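Local coordinates for protein 4-hydroxy-tetrahydrodipicolinate synthase (PDB 1O5K) that probably catalyses the condensation of pyruvate with aspartate beta-semialdehyde to 4-hydroxy-tetrahydrodipicolinate, a step on the diaminopimelate route to lysine, at residues V71-T74 and L75-V78; T61-E64 and D65-E68; T185-L188 and T189-R193. One frame throughout, in Å; residues are numbered along the deposited sequence.

Contact 1. Residues V71-T74 and L75-V78; sequences VSRT and LEIV. With CA (calcium ion), chain C.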
loop_
_atom_site.group_PDB
_atom_site.type_symbol
_atom_site.label_atom_id
_atom_site.label_comp_id
_atom_site.label_asym_id
_atom_site.label_seq_id
_atom_site.Cartn_x
_atom_site.Cartn_y
_atom_site.Cartn_z
ATOM N N VAL A 71 7.987 1.202 37.627
ATOM C CA VAL A 71 6.968 2.243 37.789
ATOM C C VAL A 71 7.226 2.968 39.123
ATOM O O VAL A 71 7.218 4.214 39.194
ATOM C CB VAL A 71 5.559 1.662 37.722
ATOM C CG1 VAL A 71 4.480 2.682 38.269
ATOM C CG2 VAL A 71 5.287 1.225 36.288
ATOM N N SER A 72 7.393 2.191 40.189
ATOM C CA SER A 72 7.589 2.770 41.517
ATOM C C SER A 72 8.822 3.646 41.543
ATOM O O SER A 72 8.796 4.756 42.119
ATOM C CB SER A 72 7.700 1.664 42.563
ATOM O OG SER A 72 6.437 1.010 42.654
ATOM N N ARG A 73 9.905 3.176 40.917
ATOM C CA ARG A 73 11.129 3.969 40.923
ATOM C C ARG A 73 10.969 5.284 40.132
ATOM O O ARG A 73 11.510 6.293 40.520
ATOM C CB ARG A 73 12.320 3.180 40.398
ATOM C CG ARG A 73 13.667 3.887 40.581
ATOM C CD ARG A 73 13.937 4.215 42.084
ATOM N NE ARG A 73 15.040 5.142 42.316
ATOM C CZ ARG A 73 15.195 5.884 43.435
ATOM N NH1 ARG A 73 14.306 5.848 44.424
ATOM N NH2 ARG A 73 16.243 6.692 43.568
ATOM N N THR A 74 10.204 5.273 39.036
ATOM C CA THR A 74 9.977 6.481 38.250
ATOM C C THR A 74 9.225 7.500 39.101
ATOM O O THR A 74 9.625 8.671 39.219
ATOM C CB THR A 74 9.162 6.161 37.014
ATOM O OG1 THR A 74 9.814 5.108 36.274
ATOM C CG2 THR A 74 9.116 7.392 36.109
ATOM N N LEU A 75 8.163 7.031 39.754
ATOM C CA LEU A 75 7.393 7.936 40.657
ATOM C C LEU A 75 8.259 8.527 41.764
ATOM O O LEU A 75 8.115 9.712 42.104
ATOM C CB LEU A 75 6.150 7.238 41.178
ATOM C CG LEU A 75 5.079 6.893 40.167
ATOM C CD1 LEU A 75 4.229 5.731 40.692
ATOM C CD2 LEU A 75 4.207 8.136 39.839
ATOM N N GLU A 76 9.140 7.719 42.342
ATOM C CA GLU A 76 10.088 8.161 43.364
ATOM C C GLU A 76 11.047 9.248 42.876
ATOM O O GLU A 76 11.199 10.274 43.521
ATOM C CB GLU A 76 10.905 6.983 43.892
ATOM C CG GLU A 76 10.064 6.063 44.758
ATOM C CD GLU A 76 10.775 4.772 45.134
ATOM O OE1 GLU A 76 10.157 3.957 45.862
ATOM O OE2 GLU A 76 11.922 4.567 44.709
ATOM N N ILE A 77 11.668 9.051 41.721
ATOM C CA ILE A 77 12.592 10.078 41.192
ATOM C C ILE A 77 11.934 11.403 40.793
ATOM O O ILE A 77 12.464 12.472 41.044
ATOM C CB ILE A 77 13.329 9.537 39.965
ATOM C CG1 ILE A 77 14.189 8.358 40.353
ATOM C CG2 ILE A 77 14.204 10.653 39.354
ATOM C CD1 ILE A 77 14.578 7.534 39.128
ATOM N N VAL A 78 10.767 11.324 40.191
ATOM C CA VAL A 78 10.064 12.501 39.635
ATOM C C VAL A 78 9.467 13.397 40.699
ATOM O O VAL A 78 9.208 14.618 40.458
ATOM C CB VAL A 78 8.984 12.020 38.609
ATOM C CG1 VAL A 78 8.044 13.113 38.180
ATOM C CG2 VAL A 78 9.669 11.394 37.331
HETATM CA CA CA C . 11.539 10.950 45.719
HETATM O O HOH W 1 8.733 10.878 46.171
HETATM O O HOH W 2 13.453 12.206 45.241
HETATM O O HOH W 3 13.567 9.793 45.563
#

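Contact 2. Residues T61-E64 and D65-E68; sequences TVNE and DERE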
loop_
_atom_site.group_PDB
_atom_site.type_symbol
_atom_site.label_atom_id
_atom_site.label_comp_id
_atom_site.label_asym_id
_atom_site.label_seq_id
_atom_site.Cartn_x
_atom_site.Cartn_y
_atom_site.Cartn_z
ATOM N N THR A 61 8.563 -7.473 26.861
ATOM C CA THR A 61 9.540 -8.336 27.485
ATOM C C THR A 61 9.900 -8.005 28.943
ATOM O O THR A 61 10.809 -8.626 29.525
ATOM C CB THR A 61 10.828 -8.388 26.658
ATOM O OG1 THR A 61 11.333 -7.083 26.504
ATOM C CG2 THR A 61 10.567 -8.917 25.266
ATOM N N VAL A 62 9.165 -7.075 29.545
ATOM C CA VAL A 62 9.371 -6.725 30.955
ATOM C C VAL A 62 8.285 -7.404 31.769
ATOM O O VAL A 62 7.107 -7.208 31.511
ATOM C CB VAL A 62 9.317 -5.226 31.124
ATOM C CG1 VAL A 62 9.436 -4.845 32.588
ATOM C CG2 VAL A 62 10.475 -4.577 30.324
ATOM N N ASN A 63 8.695 -8.175 32.765
ATOM C CA ASN A 63 7.781 -9.042 33.493
ATOM C C ASN A 63 7.050 -8.251 34.582
ATOM O O ASN A 63 7.377 -7.098 34.851
ATOM C CB ASN A 63 8.503 -10.304 33.973
ATOM C CG ASN A 63 9.324 -10.098 35.228
ATOM O OD1 ASN A 63 9.006 -9.259 36.083
ATOM N ND2 ASN A 63 10.381 -10.898 35.370
ATOM N N GLU A 64 6.023 -8.830 35.191
ATOM C CA GLU A 64 5.198 -8.031 36.096
ATOM C C GLU A 64 5.953 -7.465 37.287
ATOM O O GLU A 64 5.714 -6.328 37.689
ATOM C CB GLU A 64 3.983 -8.832 36.595
ATOM C CG GLU A 64 2.961 -9.152 35.509
ATOM C CD GLU A 64 1.520 -9.118 36.025
ATOM O OE1 GLU A 64 1.267 -9.558 37.188
ATOM O OE2 GLU A 64 0.645 -8.632 35.267
ATOM N N ASP A 65 6.836 -8.247 37.890
ATOM C CA ASP A 65 7.598 -7.759 39.027
ATOM C C ASP A 65 8.535 -6.609 38.614
ATOM O O ASP A 65 8.655 -5.605 39.295
ATOM C CB ASP A 65 8.337 -8.904 39.702
ATOM C CG ASP A 65 7.369 -9.843 40.474
ATOM O OD1 ASP A 65 6.498 -9.302 41.228
ATOM O OD2 ASP A 65 7.398 -11.110 40.386
ATOM N N GLU A 66 9.136 -6.727 37.442
ATOM C CA GLU A 66 9.949 -5.646 36.883
ATOM C C GLU A 66 9.185 -4.346 36.606
ATOM O O GLU A 66 9.702 -3.244 36.832
ATOM C CB GLU A 66 10.622 -6.147 35.584
ATOM C CG GLU A 66 11.736 -7.101 35.886
ATOM C CD GLU A 66 12.242 -7.820 34.656
ATOM O OE1 GLU A 66 11.477 -7.947 33.673
ATOM O OE2 GLU A 66 13.415 -8.255 34.685
ATOM N N ARG A 67 7.962 -4.482 36.112
ATOM C CA ARG A 67 7.108 -3.340 35.842
ATOM C C ARG A 67 6.864 -2.601 37.164
ATOM O O ARG A 67 6.951 -1.366 37.215
ATOM C CB ARG A 67 5.759 -3.798 35.320
ATOM C CG ARG A 67 5.781 -4.412 33.980
ATOM C CD ARG A 67 4.398 -4.986 33.570
ATOM N NE ARG A 67 3.338 -3.979 33.591
ATOM C CZ ARG A 67 2.993 -3.207 32.550
ATOM N NH1 ARG A 67 3.598 -3.310 31.372
ATOM N NH2 ARG A 67 2.033 -2.319 32.693
ATOM N N GLU A 68 6.553 -3.352 38.225
ATOM C CA GLU A 68 6.274 -2.716 39.510
ATOM C C GLU A 68 7.488 -1.901 39.956
ATOM O O GLU A 68 7.360 -0.743 40.348
ATOM C CB GLU A 68 5.885 -3.747 40.574
ATOM C CG GLU A 68 5.910 -3.116 41.951
ATOM C CD GLU A 68 5.269 -3.957 43.020
ATOM O OE1 GLU A 68 5.523 -3.626 44.198
ATOM O OE2 GLU A 68 4.521 -4.910 42.677
HETATM O O HOH W 4 5.763 -5.010 30.529
#

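Contact 3. Residues T185-L188 and T189-R193; sequences TVSL and TKQAR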
loop_
_atom_site.group_PDB
_atom_site.type_symbol
_atom_site.label_atom_id
_atom_site.label_comp_id
_atom_site.label_asym_id
_atom_site.label_seq_id
_atom_site.Cartn_x
_atom_site.Cartn_y
_atom_site.Cartn_z
ATOM N N THR A 185 -8.555 13.157 13.424
ATOM C CA THR A 185 -8.484 12.807 14.837
ATOM C C THR A 185 -8.525 14.062 15.695
ATOM O O THR A 185 -9.362 14.161 16.575
ATOM C CB THR A 185 -7.274 11.977 15.115
ATOM O OG1 THR A 185 -7.451 10.688 14.478
ATOM C CG2 THR A 185 -7.142 11.671 16.533
ATOM N N VAL A 186 -7.688 15.043 15.387
ATOM C CA VAL A 186 -7.706 16.291 16.130
ATOM C C VAL A 186 -9.075 16.965 16.022
ATOM O O VAL A 186 -9.663 17.318 17.025
ATOM C CB VAL A 186 -6.630 17.273 15.695
ATOM C CG1 VAL A 186 -6.815 18.606 16.456
ATOM C CG2 VAL A 186 -5.263 16.699 15.991
ATOM N N SER A 187 -9.574 17.158 14.795
ATOM C CA SER A 187 -10.823 17.913 14.557
ATOM C C SER A 187 -12.007 17.225 15.243
ATOM O O SER A 187 -12.796 17.851 15.962
ATOM C CB SER A 187 -11.107 17.959 13.048
ATOM O OG SER A 187 -12.389 18.569 12.831
ATOM N N LEU A 188 -12.147 15.923 15.017
ATOM C CA LEU A 188 -13.397 15.284 15.432
ATOM C C LEU A 188 -13.420 15.053 16.933
ATOM O O LEU A 188 -14.478 15.167 17.553
ATOM C CB LEU A 188 -13.587 13.986 14.700
ATOM C CG LEU A 188 -13.968 14.041 13.221
ATOM C CD1 LEU A 188 -14.329 12.654 12.777
ATOM C CD2 LEU A 188 -15.161 15.011 12.949
ATOM N N THR A 189 -12.271 14.670 17.532
ATOM C CA THR A 189 -12.257 14.423 18.992
ATOM C C THR A 189 -12.526 15.724 19.787
ATOM O O THR A 189 -13.290 15.729 20.757
ATOM C CB THR A 189 -10.985 13.730 19.500
ATOM O OG1 THR A 189 -9.832 14.529 19.206
ATOM C CG2 THR A 189 -10.736 12.361 18.831
ATOM N N LYS A 190 -11.943 16.839 19.337
ATOM C CA LYS A 190 -12.079 18.088 20.045
ATOM C C LYS A 190 -13.419 18.687 19.835
ATOM O O LYS A 190 -13.909 19.430 20.673
ATOM C CB LYS A 190 -10.974 19.068 19.643
ATOM C CG LYS A 190 -9.655 18.633 20.282
ATOM C CD LYS A 190 -8.462 19.514 19.970
ATOM C CE LYS A 190 -7.143 18.915 20.523
ATOM N NZ LYS A 190 -6.972 19.054 22.033
ATOM N N GLN A 191 -14.036 18.368 18.715
ATOM C CA GLN A 191 -15.442 18.697 18.528
ATOM C C GLN A 191 -16.347 17.900 19.466
ATOM O O GLN A 191 -17.422 18.387 19.876
ATOM C CB GLN A 191 -15.875 18.430 17.116
ATOM C CG GLN A 191 -15.424 19.428 16.098
ATOM C CD GLN A 191 -16.055 19.133 14.713
ATOM O OE1 GLN A 191 -17.264 18.866 14.623
ATOM N NE2 GLN A 191 -15.234 19.169 13.650
ATOM N N ALA A 192 -15.971 16.672 19.782
ATOM C CA ALA A 192 -16.795 15.848 20.696
ATOM C C ALA A 192 -16.565 16.296 22.124
ATOM O O ALA A 192 -17.498 16.390 22.900
ATOM C CB ALA A 192 -16.475 14.405 20.573
ATOM N N ARG A 193 -15.332 16.676 22.434
ATOM C CA ARG A 193 -14.995 17.154 23.754
ATOM C C ARG A 193 -13.783 18.082 23.689
ATOM O O ARG A 193 -12.678 17.683 23.359
ATOM C CB ARG A 193 -14.720 15.941 24.575
ATOM C CG ARG A 193 -14.425 16.106 26.014
ATOM C CD ARG A 193 -14.419 14.721 26.619
ATOM N NE ARG A 193 -13.337 14.480 27.509
ATOM C CZ ARG A 193 -12.934 13.285 27.884
ATOM N NH1 ARG A 193 -13.530 12.178 27.443
ATOM N NH2 ARG A 193 -11.937 13.207 28.736
#

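Contact 1. Residues V71-T74 and L75-V78
Arg73 and Glu76, one helical turn apart near the C-terminal end of helix 64-78, are joined by a salt bridge through their side chains. The arginine leaves the backbone with CG opposite its own N (chi1 -171°) and then bends at chi2, which leads the chain along the helix toward Glu76 and Ile77. Beyond CB, its CG lies 4.0 Å from CD1 of Ile77, and its CD passes 3.3 Å from Glu76 OE2. NE runs over Ile77 CG1, a methylene that sits on one face of the guanidinium toward its rim. At the tip, NH1 donates to Glu76 OE2 over 2.7 Å; OE2 lies in the guanidinium plane, while NH1 comes to it on the anti side, well off the carboxylate plane, and the two flat groups stand 78° apart. NH2 forms a second salt bridge, with Glu36 of helix 32-44. Arginine suits this place because its flat head can offer separate N-H groups to two carboxylates while resting on an aliphatic side chain.

On the inner side, branched and aliphatic residues do the packing. Val71 CG1 meets Leu75 CD1 at 3.9 Å, the two side chains running alongside each other, and both reach strand 84-87. Val78 CG2 leans on Thr74 O, while the Thr74 hydroxyl, tied to Tyr35 and to Leu70 O, is satisfied amid apolar neighbours of the barrel.

Glu76 binds the calcium ion through its backbone O, at 2.3 Å; Asp79 OD1 and three waters, one of them longer at 2.8 Å from the ion, are further ligands. The residue thus serves two charges: its carboxylate is engaged by Arg73, while its carbonyl, in the last turn of the helix, is turned to the cation.

Contact 2. Residues T61-E64 and D65-E68
A capping box opens helix 64-78: Asn63, at the N-cap, and Glu66, three residues on, each accept the other's backbone N-H. Glu66 N donates to Asn63 OD1 over 2.9 Å, an almost straight bond (173°) whose donor is tilted from the amide plane. In return Asn63 N reaches Glu66 OE1, also at 2.9 Å, on the anti side of the carboxylate. Asn63 places its CG between its own N and carbonyl carbon (chi1 80°), which swings OD1 over the start of the helix, where backbone N-H groups lack a preceding turn. The amide and carboxylate planes are stacked, 18° apart, with CG of Asn63 3.4 Å from Glu66 OE1. Asparagine is short enough to cap from the N-cap position, and glutamate long enough to reach back; its negative charge probably also suits the positive end of the helix dipole.

Beside the box, CG1 of Val62, in the preceding loop, packs 3.5 Å from CB of Glu66. A water bridges Val62 O, to which it donates, and Arg67 NH1, from which it accepts at 2.9 Å in the guanidinium plane. Glu66 OE2 forms a salt bridge with Arg282, whose other nitrogen binds Thr61 O, so one arginine ties loop and helix together.

The loop after strand 49-52 and the first turn of the helix each meet their neighbours: in the loop, Thr61 touches Ser92 of a neighbouring subunit, while in the helix Glu64 meets Lys95 and Gln102 of helix 93-106 and Arg67 NH2 binds Gly87 O at the end of strand 84-87.

Contact 3. Residues T185-L188 and T189-R193
Thr189 donates twice to the carbonyl of Thr185, one turn earlier in helix 179-192. Its OG1 gives the shorter bond, 2.7 Å to Thr185 O, and its backbone N the ordinary helical one at 3.1 Å; the two donors approach from opposite faces of the carbonyl plane. A chi1 of 60° lodges the hydroxyl between the residue's own N and carbonyl carbon, from where it looks back down the helix. Threonine therefore answers its own polar group locally, and the side chain can sit in a buried setting, packing on Phe196 and Val198 and on Ala159 of helix 156-165.

On a more open side, Gln191 NE2 meets Ser187 OG at 3.0 Å, a weak bond bent to 132° at the hydrogen. The extended glutamine side chain crosses its partner's carbonyl on the way, with CG 3.1 Å from Ser187 O. Ser187 also packs on Arg249 of another neighbouring subunit, not the one that touches Thr61, and a small residue here probably leaves room for that approach.

Val186 and Lys190 lie side by side and point the same way. Lys190 CD is 4.0 Å from Val186 CG1, and the aliphatic run brings NZ to a salt bridge with Asp215 and a hydrogen bond to Phe196 O. Leu188, by contrast, faces Pro156 and Ala160.

A valine in place of Thr189 would probably fill much the same volume but leave Thr185 O without its second donor, with an apolar branch pressed against that carbonyl instead.

Chemically, the doubled grip on Thr185 O lets a buried hydroxyl be satisfied within its own helix, while Lys190 sends its charge to Asp215 and Gln191 lies on the exposed side.

Overall arrangement
Along the chain the order is contact 2, contact 1, contact 3. Contacts 1 and 2 adjoin in sequence and share helix 64-78, contact 2 at its start and contact 1 at its end, their centres 14 Å apart; the helix crosses over between the parallel strands 49-52 and 84-87. Contact 3 lies in another outer helix, 179-192, which follows strand 169-171 and the predicted Schiff-base residue Lys173. Its centre is about 33 Å from that of contact 1 and 35 Å from that of contact 2, with contacts 2 and 3 on opposite sides of the chain's centre. The contacts thus belong to two separate helices of the outer layer around the TIM-barrel strands.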